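Local coordinates for protein 2-dehydro-3-deoxyphosphogluconate aldolase (Vibrio fischeri, PDB 3NZR) that belongs to the KDGP aldolase family of TIM-barrel proteins and carries bound magnesium ions in this crystal structure, at residues Asn8-Arg13 with Glu34-Val39; Ile195-Tyr200 with Lys237-Met242; Asp186-Pro191 with Gly211-Ile216; Pro91-Gln96 with Lys112-Gly117. All coordinates share one frame; numbering follows the deposited sequence.

Contact 1 (Asn8-Arg13 with Glu34-Val39); sequences NFYKNR and EGHVLV. With MG (magnesium ion), chain E.
N8 and Y10 close round the imidazole of H36 where the loop before strand 16-19 of the TIM barrel meets the start of strand 37-42. H36 ND1 donates to N8 O over 2.9 Å. The acceptor lies in the imidazole plane, although the donor stands well above the plane of the N8 carbonyl.

The aromatic contacts belong to Y10. With its CG anti to the backbone N (chi1 179°), it sets CB over one imidazole face, 4.0 Å from the ring centroid of H36. Its phenol ring presents an edge to that face, the planes at 76°. The carbonyl oxygen of E34, the residue that ends helix 23-32 in a Schellman motif, stands over the rim of the opposite face.

Metal binding uses the other ring nitrogen. With ND1 acting as donor, H36 NE2 coordinates magnesium at 2.1 Å, and five waters complete the shell. E34 accepts from two of them, through OE1 and its backbone O, while OE1 also forms a salt bridge with K244. Farther along, a single water links the backbones, 3.0 Å from N8 N and 3.1 Å from V37 O.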
# COMPACT_ATOMS: atom_id res chain seq x y z
N ASN A 8 -6.92 24.86 -1.50
CA ASN A 8 -7.93 25.86 -1.33
C ASN A 8 -9.19 25.57 -2.15
O ASN A 8 -9.34 26.00 -3.31
CB ASN A 8 -7.30 27.22 -1.66
CG ASN A 8 -8.24 28.30 -1.46
OD1 ASN A 8 -9.38 28.06 -1.02
ND2 ASN A 8 -7.83 29.51 -1.84
N PHE A 9 -10.09 24.79 -1.60
CA PHE A 9 -11.29 24.40 -2.31
C PHE A 9 -12.28 25.52 -2.37
O PHE A 9 -12.64 26.07 -1.33
CB PHE A 9 -11.95 23.22 -1.64
CG PHE A 9 -11.23 21.92 -1.85
CD1 PHE A 9 -11.62 21.07 -2.84
CD2 PHE A 9 -10.22 21.52 -0.99
CE1 PHE A 9 -11.00 19.83 -3.02
CE2 PHE A 9 -9.57 20.32 -1.16
CZ PHE A 9 -9.95 19.48 -2.20
N TYR A 10 -12.73 25.85 -3.57
CA TYR A 10 -13.83 26.78 -3.79
C TYR A 10 -15.13 26.32 -3.11
O TYR A 10 -15.61 25.24 -3.39
CB TYR A 10 -14.08 26.97 -5.29
CG TYR A 10 -15.24 27.92 -5.51
CD1 TYR A 10 -15.09 29.27 -5.32
CD2 TYR A 10 -16.49 27.43 -5.84
CE1 TYR A 10 -16.18 30.14 -5.49
CE2 TYR A 10 -17.62 28.29 -6.00
CZ TYR A 10 -17.44 29.64 -5.81
OH TYR A 10 -18.52 30.49 -5.97
N LYS A 11 -15.68 27.10 -2.18
CA LYS A 11 -16.93 26.72 -1.46
C LYS A 11 -16.70 25.38 -0.74
O LYS A 11 -17.63 24.58 -0.56
CB LYS A 11 -18.13 26.60 -2.41
CG LYS A 11 -19.17 27.76 -2.54
CD LYS A 11 -18.63 29.13 -2.19
CE LYS A 11 -19.46 30.28 -2.82
NZ LYS A 11 -19.61 31.48 -1.95
N ASN A 12 -15.45 25.14 -0.36
CA ASN A 12 -15.04 23.90 0.28
C ASN A 12 -15.44 22.64 -0.49
O ASN A 12 -15.69 21.60 0.13
CB ASN A 12 -15.62 23.88 1.71
CG ASN A 12 -15.19 25.07 2.50
OD1 ASN A 12 -16.02 25.88 2.91
ND2 ASN A 12 -13.90 25.22 2.69
N ARG A 13 -15.51 22.73 -1.84
CA ARG A 13 -16.08 21.70 -2.66
C ARG A 13 -15.20 21.28 -3.86
O ARG A 13 -15.07 20.08 -4.15
CB ARG A 13 -17.43 22.13 -3.18
CG ARG A 13 -18.41 20.98 -3.64
CD ARG A 13 -19.24 20.26 -2.52
NE ARG A 13 -19.75 18.99 -3.05
CZ ARG A 13 -20.97 18.78 -3.57
NH1 ARG A 13 -21.29 17.58 -4.01
NH2 ARG A 13 -21.90 19.73 -3.63
N GLU A 34 -8.28 32.47 -8.98
CA GLU A 34 -8.45 33.11 -7.62
C GLU A 34 -7.99 32.13 -6.52
O GLU A 34 -8.54 32.05 -5.44
CB GLU A 34 -9.93 33.51 -7.43
CG GLU A 34 -10.42 34.54 -8.41
CD GLU A 34 -11.94 34.96 -8.19
OE1 GLU A 34 -12.73 34.25 -7.55
OE2 GLU A 34 -12.32 36.01 -8.67
N GLY A 35 -6.95 31.35 -6.83
CA GLY A 35 -6.32 30.46 -5.84
C GLY A 35 -6.94 29.09 -5.70
O GLY A 35 -6.36 28.29 -5.05
N HIS A 36 -8.10 28.82 -6.29
CA HIS A 36 -8.79 27.57 -6.16
C HIS A 36 -8.27 26.58 -7.22
O HIS A 36 -9.00 26.10 -8.06
CB HIS A 36 -10.30 27.76 -6.24
CG HIS A 36 -10.83 28.74 -5.23
ND1 HIS A 36 -10.73 28.53 -3.87
CD2 HIS A 36 -11.34 30.00 -5.39
CE1 HIS A 36 -11.19 29.60 -3.23
NE2 HIS A 36 -11.59 30.49 -4.12
N VAL A 37 -6.99 26.26 -7.10
CA VAL A 37 -6.32 25.43 -8.13
C VAL A 37 -5.11 24.75 -7.50
O VAL A 37 -4.58 25.22 -6.50
CB VAL A 37 -5.89 26.32 -9.30
CG1 VAL A 37 -4.79 27.29 -8.86
CG2 VAL A 37 -5.42 25.49 -10.53
N LEU A 38 -4.67 23.64 -8.10
CA LEU A 38 -3.39 23.07 -7.84
C LEU A 38 -2.70 22.99 -9.16
O LEU A 38 -3.31 22.57 -10.11
CB LEU A 38 -3.60 21.61 -7.33
CG LEU A 38 -4.32 21.48 -6.05
CD1 LEU A 38 -4.91 20.04 -5.84
CD2 LEU A 38 -3.38 21.89 -4.93
N VAL A 39 -1.41 23.34 -9.22
CA VAL A 39 -0.69 23.38 -10.43
C VAL A 39 0.26 22.16 -10.52
O VAL A 39 1.09 21.92 -9.60
CB VAL A 39 0.16 24.65 -10.49
CG1 VAL A 39 1.26 24.49 -11.45
CG2 VAL A 39 -0.68 25.87 -10.82
MG MG E . -12.38 32.36 -3.40
O HOH W 1 -4.68 25.07 -3.42
O HOH W 2 -13.05 32.84 -5.17
O HOH W 3 -10.66 33.15 -3.91
O HOH W 4 -13.14 34.19 -2.68
O HOH W 5 -14.15 31.69 -2.89
O HOH W 6 -11.95 31.96 -1.63

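Contact 2 (Ile195-Tyr200 with Lys237-Met242); sequences IDLENY and KTLLDM. With MG (magnesium ion), chain F.
An apolar contact of L197 and Y200 with L239 and M242 joins the loop after strand 188-191 of the TIM barrel, and the first residue of helix 200-209, to the C-terminal helix, 233-247. No hydrogen bond crosses between the segments. L239 is shared by both partners: its CD2 methyl stands over one face of the Y200 ring, 3.8 Å from the centroid and 15° off the normal. The same methyl meets L197 CD2 at 3.6 Å, the two leucines crossing at about a right angle. Y200 reaches across because its CG is anti to the backbone N (chi1 177°), and beyond the ring its OH bonds to T243 of the same helix as L239.

M242, a selenomethionine with its chain extended beyond CG, lies beside the Y200 ring. Its SE forms an oblique Met-aromatic contact with that ring, and its terminal CE comes 3.4 Å from the backbone O of L197.

The loop itself is held by an Asx motif. D196 OD1 accepts from the backbone N of both E198 and N199, and N199 OD1 returns a bond, receiving D196 N at 2.7 Å. D196 OD2 binds magnesium at 2.1 Å with five waters, one of which also donates to OD1.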
# COMPACT_ATOMS: atom_id res chain seq x y z
N ILE A 195 -11.28 15.54 -20.12
CA ILE A 195 -12.15 16.60 -19.67
C ILE A 195 -11.78 17.83 -20.47
O ILE A 195 -10.59 18.17 -20.64
CB ILE A 195 -11.99 16.90 -18.19
CG1 ILE A 195 -12.35 15.69 -17.32
CG2 ILE A 195 -12.75 18.18 -17.79
CD1 ILE A 195 -12.22 16.09 -15.83
N ASP A 196 -12.83 18.47 -21.03
CA ASP A 196 -12.61 19.72 -21.77
C ASP A 196 -13.68 20.73 -21.39
O ASP A 196 -14.53 20.41 -20.62
CB ASP A 196 -12.44 19.48 -23.28
CG ASP A 196 -13.70 18.90 -24.00
OD1 ASP A 196 -14.84 19.02 -23.52
OD2 ASP A 196 -13.49 18.30 -25.09
N LEU A 197 -13.62 21.97 -21.89
CA LEU A 197 -14.60 22.99 -21.52
C LEU A 197 -16.02 22.66 -21.91
O LEU A 197 -16.95 23.25 -21.39
CB LEU A 197 -14.26 24.37 -22.15
CG LEU A 197 -12.93 25.01 -21.82
CD1 LEU A 197 -12.89 26.46 -22.33
CD2 LEU A 197 -12.71 24.99 -20.30
N GLU A 198 -16.20 21.74 -22.84
CA GLU A 198 -17.56 21.47 -23.32
C GLU A 198 -18.22 20.38 -22.52
O GLU A 198 -19.42 20.34 -22.46
CB GLU A 198 -17.55 21.06 -24.81
CG GLU A 198 -17.21 22.20 -25.72
CD GLU A 198 -15.74 22.52 -25.73
OE1 GLU A 198 -14.87 21.62 -25.46
OE2 GLU A 198 -15.46 23.69 -26.00
N ASN A 199 -17.43 19.48 -21.92
CA ASN A 199 -18.02 18.43 -21.07
C ASN A 199 -17.80 18.60 -19.55
O ASN A 199 -18.23 17.77 -18.79
CB ASN A 199 -17.55 17.03 -21.50
CG ASN A 199 -16.05 16.84 -21.36
OD1 ASN A 199 -15.35 17.53 -20.58
ND2 ASN A 199 -15.52 15.90 -22.14
N TYR A 200 -17.10 19.64 -19.14
CA TYR A 200 -16.73 19.87 -17.73
C TYR A 200 -18.00 19.93 -16.90
O TYR A 200 -18.13 19.31 -15.87
CB TYR A 200 -15.99 21.22 -17.56
CG TYR A 200 -15.64 21.54 -16.15
CD1 TYR A 200 -14.63 20.80 -15.46
CD2 TYR A 200 -16.27 22.57 -15.49
CE1 TYR A 200 -14.29 21.13 -14.16
CE2 TYR A 200 -15.97 22.88 -14.18
CZ TYR A 200 -14.97 22.16 -13.50
OH TYR A 200 -14.66 22.50 -12.19
N LYS A 237 -10.03 30.51 -16.10
CA LYS A 237 -11.02 31.45 -15.56
C LYS A 237 -12.39 30.99 -15.98
O LYS A 237 -13.34 31.06 -15.20
CB LYS A 237 -10.80 32.86 -16.12
CG LYS A 237 -12.02 33.79 -15.92
CD LYS A 237 -11.59 35.23 -16.20
CE LYS A 237 -12.74 36.29 -16.09
NZ LYS A 237 -14.12 35.74 -16.36
N THR A 238 -12.49 30.50 -17.21
CA THR A 238 -13.69 29.88 -17.70
C THR A 238 -14.09 28.67 -16.84
O THR A 238 -15.25 28.52 -16.46
CB THR A 238 -13.46 29.51 -19.18
OG1 THR A 238 -13.05 30.70 -19.87
CG2 THR A 238 -14.69 28.90 -19.85
N LEU A 239 -13.15 27.78 -16.52
CA LEU A 239 -13.47 26.66 -15.64
C LEU A 239 -13.90 27.16 -14.22
O LEU A 239 -14.80 26.61 -13.60
CB LEU A 239 -12.26 25.77 -15.53
CG LEU A 239 -11.83 24.90 -16.74
CD1 LEU A 239 -10.40 24.40 -16.57
CD2 LEU A 239 -12.74 23.73 -16.88
N LEU A 240 -13.29 28.24 -13.75
CA LEU A 240 -13.63 28.76 -12.40
C LEU A 240 -15.05 29.30 -12.45
O LEU A 240 -15.83 29.02 -11.56
CB LEU A 240 -12.69 29.84 -11.89
CG LEU A 240 -13.03 30.52 -10.55
CD1 LEU A 240 -12.87 29.53 -9.30
CD2 LEU A 240 -12.17 31.80 -10.32
N ASP A 241 -15.38 30.04 -13.50
CA ASP A 241 -16.71 30.63 -13.58
C ASP A 241 -17.78 29.53 -13.74
O ASP A 241 -18.84 29.60 -13.14
CB ASP A 241 -16.78 31.59 -14.74
CG ASP A 241 -16.12 32.96 -14.44
OD1 ASP A 241 -15.79 33.28 -13.27
OD2 ASP A 241 -15.92 33.71 -15.43
N MSE A 242 -17.48 28.51 -14.54
CA MSE A 242 -18.33 27.34 -14.64
C MSE A 242 -18.52 26.66 -13.29
O MSE A 242 -19.64 26.24 -12.95
CB MSE A 242 -17.77 26.31 -15.64
CG MSE A 242 -17.91 26.73 -17.07
SE MSE A 242 -17.13 25.37 -18.33
CE MSE A 242 -17.64 26.25 -20.04
MG MG F . -14.78 17.45 -26.55
O HOH W 7 -16.22 17.42 -25.11
O HOH W 8 -15.19 19.56 -27.26
O HOH W 9 -13.47 17.50 -28.05
O HOH W 10 -16.17 16.84 -28.08
O HOH W 11 -14.25 15.67 -26.14

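Contact 3 (Asp186-Pro191 with Gly211-Ile216); sequences DFWLEP and GVSKII
W188 and K214 run alongside each other in the same direction, across the seam between strand 188-191 and the 211-216 segment, which probably takes the place of the eighth strand of the TIM barrel, since I215 is bridged to L189 and its backbone also bonds R13. The indole turns one face to the lysine in a CH-pi contact. K214 CB sits 3.5 Å from the centroid of the five-membered ring of W188, only 8° off its normal, and CG continues under the NE1-CE2 bond. The chain then bends at chi2, and its amine leaves to bond N12 O. S213 OG approaches the same indole obliquely, 3.4 Å from W188 CD1.

E190 and I216 form a second such pair. The glutamate is extended beyond CG, bringing OE2 to within 3.5 Å of I216 CD1. Crosswise contacts occupy the other side of the backbone: V212 CG1 meets L189 CB, and I215 CG2 meets P191 CD, each pair at about a right angle. Helices 172-184 and 200-209 cover this apolar layer.

Between the layers the backbones share a single bridge, at L189 and I215. L189 N donates to K214 O at 3.3 Å, and I216 N returns a shorter bond of 2.8 Å to L189 O, both in the carbonyl plane. Where the chains part, a water bonds F187 O and S213 N. The side of L189, P191, V212 and I215 is thus purely apolar, while that of W188, K214, E190 and I216 combines apolar packing with a buried carboxylate that S160 and N116 satisfy.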
# COMPACT_ATOMS: atom_id res chain seq x y z
N ASP A 186 -17.55 8.60 2.06
CA ASP A 186 -17.04 9.92 2.39
C ASP A 186 -15.57 10.17 1.97
O ASP A 186 -14.75 10.56 2.77
CB ASP A 186 -17.15 10.09 3.87
CG ASP A 186 -16.59 11.38 4.32
OD1 ASP A 186 -16.81 12.43 3.63
OD2 ASP A 186 -15.89 11.36 5.37
N PHE A 187 -15.27 9.90 0.72
CA PHE A 187 -13.91 9.91 0.19
C PHE A 187 -13.96 10.87 -0.93
O PHE A 187 -15.06 11.23 -1.36
CB PHE A 187 -13.57 8.51 -0.29
CG PHE A 187 -12.11 8.23 -0.34
CD1 PHE A 187 -11.35 8.42 0.77
CD2 PHE A 187 -11.52 7.74 -1.44
CE1 PHE A 187 -10.03 8.17 0.77
CE2 PHE A 187 -10.17 7.46 -1.41
CZ PHE A 187 -9.46 7.68 -0.33
N TRP A 188 -12.84 11.43 -1.30
CA TRP A 188 -12.80 12.42 -2.38
C TRP A 188 -12.50 11.78 -3.73
O TRP A 188 -12.10 10.60 -3.83
CB TRP A 188 -11.77 13.51 -2.07
CG TRP A 188 -11.96 14.10 -0.68
CD1 TRP A 188 -13.09 14.03 0.11
CD2 TRP A 188 -11.01 14.87 0.04
NE1 TRP A 188 -12.88 14.69 1.29
CE2 TRP A 188 -11.62 15.23 1.27
CE3 TRP A 188 -9.72 15.31 -0.23
CZ2 TRP A 188 -10.96 15.99 2.23
CZ3 TRP A 188 -9.09 16.08 0.72
CH2 TRP A 188 -9.69 16.40 1.94
N LEU A 189 -12.66 12.56 -4.79
CA LEU A 189 -12.66 12.04 -6.17
C LEU A 189 -12.03 13.00 -7.11
O LEU A 189 -12.23 14.23 -7.03
CB LEU A 189 -14.15 11.88 -6.60
CG LEU A 189 -14.42 11.24 -7.96
CD1 LEU A 189 -13.84 9.83 -8.11
CD2 LEU A 189 -15.96 11.28 -8.20
N GLU A 190 -11.19 12.50 -7.98
CA GLU A 190 -10.42 13.32 -8.90
C GLU A 190 -10.69 12.78 -10.31
O GLU A 190 -10.04 11.86 -10.82
CB GLU A 190 -8.94 13.29 -8.54
CG GLU A 190 -8.69 13.51 -7.10
CD GLU A 190 -7.29 13.95 -6.80
OE1 GLU A 190 -6.43 14.13 -7.76
OE2 GLU A 190 -6.98 14.00 -5.57
N PRO A 191 -11.68 13.36 -11.00
CA PRO A 191 -11.87 12.86 -12.35
C PRO A 191 -10.79 13.25 -13.32
O PRO A 191 -10.43 14.41 -13.37
CB PRO A 191 -13.21 13.49 -12.76
CG PRO A 191 -13.77 14.09 -11.58
CD PRO A 191 -12.67 14.35 -10.62
N GLY A 211 -23.31 13.79 -4.50
CA GLY A 211 -22.97 14.26 -3.15
C GLY A 211 -21.52 14.04 -2.70
O GLY A 211 -21.23 14.11 -1.50
N VAL A 212 -20.59 13.86 -3.63
CA VAL A 212 -19.14 13.80 -3.29
C VAL A 212 -18.73 15.10 -2.61
O VAL A 212 -18.98 16.18 -3.17
CB VAL A 212 -18.26 13.56 -4.54
CG1 VAL A 212 -16.73 13.56 -4.19
CG2 VAL A 212 -18.69 12.24 -5.24
N SER A 213 -18.06 15.02 -1.44
CA SER A 213 -17.75 16.22 -0.64
C SER A 213 -16.68 17.11 -1.24
O SER A 213 -16.79 18.37 -1.20
CB SER A 213 -17.36 15.85 0.80
OG SER A 213 -16.35 14.84 0.75
N LYS A 214 -15.63 16.49 -1.80
CA LYS A 214 -14.54 17.26 -2.41
C LYS A 214 -14.13 16.63 -3.73
O LYS A 214 -14.00 15.39 -3.81
CB LYS A 214 -13.33 17.29 -1.49
CG LYS A 214 -13.64 17.92 -0.11
CD LYS A 214 -13.35 19.35 -0.04
CE LYS A 214 -13.57 19.88 1.39
NZ LYS A 214 -15.06 19.61 1.76
N ILE A 215 -14.06 17.47 -4.78
CA ILE A 215 -13.81 17.03 -6.13
C ILE A 215 -12.61 17.75 -6.65
O ILE A 215 -12.54 19.01 -6.59
CB ILE A 215 -14.99 17.31 -7.06
CG1 ILE A 215 -16.31 16.81 -6.45
CG2 ILE A 215 -14.75 16.67 -8.48
CD1 ILE A 215 -17.52 17.32 -7.10
N ILE A 216 -11.64 17.01 -7.15
CA ILE A 216 -10.52 17.69 -7.85
C ILE A 216 -10.42 17.21 -9.31
O ILE A 216 -9.79 16.17 -9.58
CB ILE A 216 -9.19 17.41 -7.17
CG1 ILE A 216 -9.27 17.70 -5.68
CG2 ILE A 216 -7.98 18.13 -7.86
CD1 ILE A 216 -7.98 17.25 -4.95
O HOH W 12 -17.36 12.49 -0.33

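Contact 4 (Pro91-Gln96 with Lys112-Gly117); sequences PQHINQ and KSIVNG
H93 and I94 pair in parallel with I114 and V115, joining the two strands of a beta-alpha-beta unit whose connection runs through helix 101-108. Three backbone bonds make the ladder: I114 N to Q92 O at 3.0 Å, I94 N to I114 O at 2.9 Å, and N116 N to I94 O at 3.1 Å.

Side-chain hydrogen bonds extend it at both ends. S113 OG donates to P91 O at 2.7 Å, nearly along the C=O axis. At the other end N116 has CG between its backbone N and carbonyl carbon (chi1 79°), which turns the amide across to the neighbouring strand. There OD1 accepts from Q96 N at 2.9 Å, while ND2 donates to N95 OD1 at 3.0 Å from above that carbonyl's plane; the two amide planes are 65° apart.

Apolar contacts lie on both faces. The I94 and V115 side chains lie alongside each other, I94 CD1 4.1 Å from V115 CG2, under helices 79-89 and 101-108, and on the other face I114 CG2 meets the imidazole of H93 obliquely.

N116 ND2 also bonds E190, and N95 OD1 also accepts from K162 NZ. The buried amides therefore belong to a polar network inside the barrel, and the several partners of each fix its rotation.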
# COMPACT_ATOMS: atom_id res chain seq x y z
N PRO A 91 4.19 19.23 -0.84
CA PRO A 91 3.14 19.89 -1.60
C PRO A 91 1.75 19.71 -1.01
O PRO A 91 1.54 18.84 -0.13
CB PRO A 91 3.23 19.19 -2.93
CG PRO A 91 3.60 17.70 -2.51
CD PRO A 91 4.31 17.79 -1.19
N GLN A 92 0.80 20.49 -1.54
CA GLN A 92 -0.58 20.27 -1.19
C GLN A 92 -1.12 18.97 -1.76
O GLN A 92 -2.10 18.47 -1.19
CB GLN A 92 -1.47 21.42 -1.62
CG GLN A 92 -1.20 22.65 -0.73
CD GLN A 92 -1.96 23.92 -1.20
OE1 GLN A 92 -2.84 23.83 -2.04
NE2 GLN A 92 -1.60 25.07 -0.64
N HIS A 93 -0.58 18.49 -2.88
CA HIS A 93 -1.20 17.36 -3.61
C HIS A 93 -0.17 16.47 -4.26
O HIS A 93 0.83 16.94 -4.83
CB HIS A 93 -2.18 17.93 -4.65
CG HIS A 93 -2.97 16.89 -5.37
ND1 HIS A 93 -4.24 16.53 -4.98
CD2 HIS A 93 -2.68 16.16 -6.46
CE1 HIS A 93 -4.69 15.59 -5.80
NE2 HIS A 93 -3.79 15.39 -6.73
N ILE A 94 -0.34 15.16 -4.08
CA ILE A 94 0.53 14.15 -4.62
C ILE A 94 -0.28 13.16 -5.47
O ILE A 94 -1.29 12.67 -5.00
CB ILE A 94 1.15 13.41 -3.48
CG1 ILE A 94 2.01 14.34 -2.63
CG2 ILE A 94 2.09 12.29 -3.97
CD1 ILE A 94 2.40 13.79 -1.23
N ASN A 95 0.16 12.84 -6.68
CA ASN A 95 -0.52 11.86 -7.53
C ASN A 95 0.18 10.57 -7.32
O ASN A 95 1.44 10.54 -7.36
CB ASN A 95 -0.38 12.22 -8.98
CG ASN A 95 -1.17 13.44 -9.35
OD1 ASN A 95 -2.37 13.34 -9.70
ND2 ASN A 95 -0.52 14.58 -9.36
N GLN A 96 -0.54 9.49 -7.11
CA GLN A 96 0.07 8.20 -6.93
C GLN A 96 -0.67 7.11 -7.62
O GLN A 96 -1.87 7.21 -7.90
CB GLN A 96 0.32 7.83 -5.50
CG GLN A 96 1.69 8.28 -4.96
CD GLN A 96 2.85 7.71 -5.65
OE1 GLN A 96 2.72 6.74 -6.42
NE2 GLN A 96 4.04 8.25 -5.37
N LYS A 112 -1.89 16.06 6.06
CA LYS A 112 -2.54 17.16 5.40
C LYS A 112 -2.48 17.11 3.87
O LYS A 112 -3.45 17.43 3.20
CB LYS A 112 -1.92 18.47 5.88
CG LYS A 112 -2.27 18.82 7.33
CD LYS A 112 -1.57 20.11 7.80
CE LYS A 112 -1.61 20.31 9.32
NZ LYS A 112 -3.03 20.43 9.73
N SER A 113 -1.32 16.77 3.32
CA SER A 113 -1.20 16.61 1.86
C SER A 113 -2.21 15.59 1.35
O SER A 113 -2.42 14.50 1.96
CB SER A 113 0.16 16.16 1.42
OG SER A 113 1.24 16.99 1.86
N ILE A 114 -2.84 15.95 0.23
CA ILE A 114 -3.80 15.07 -0.43
C ILE A 114 -2.97 14.03 -1.20
O ILE A 114 -2.14 14.39 -2.00
CB ILE A 114 -4.69 15.87 -1.39
CG1 ILE A 114 -5.54 16.84 -0.63
CG2 ILE A 114 -5.63 14.91 -2.20
CD1 ILE A 114 -5.92 18.06 -1.34
N VAL A 115 -3.15 12.75 -0.93
CA VAL A 115 -2.51 11.68 -1.71
C VAL A 115 -3.64 10.97 -2.47
O VAL A 115 -4.48 10.27 -1.84
CB VAL A 115 -1.77 10.69 -0.85
CG1 VAL A 115 -1.05 9.59 -1.81
CG2 VAL A 115 -0.67 11.39 0.01
N ASN A 116 -3.62 11.09 -3.79
CA ASN A 116 -4.59 10.34 -4.61
C ASN A 116 -4.13 8.96 -4.97
O ASN A 116 -2.95 8.62 -4.76
CB ASN A 116 -5.09 11.18 -5.76
CG ASN A 116 -4.15 11.26 -6.91
OD1 ASN A 116 -3.33 10.33 -7.18
ND2 ASN A 116 -4.29 12.32 -7.67
N GLY A 117 -5.02 8.09 -5.36
CA GLY A 117 -4.66 6.73 -5.82
C GLY A 117 -5.36 6.37 -7.12
O GLY A 117 -6.60 6.43 -7.23

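In the fold
Contact 4 and contact 3 lie on the parallel sheet of the barrel, their centres about 13 Å apart, and meet in its interior, where E190 is hydrogen-bonded to N116. Contact 1 reaches the same sheet through strand 37-42. It also touches contact 3: R13 and I215 share a backbone bond, and residues 211-216 bridge from strand 188-191 towards the start of the chain, consistent with closing the barrel. Contact 2 lies farther out, its centre about 23 Å from that of contact 4, and touches contact 1 through L240. Along the chain contacts 1 and 4 each close before the next opens, whereas contacts 2 and 3 interleave, so the region from strand 188-191 onward is joined back to itself.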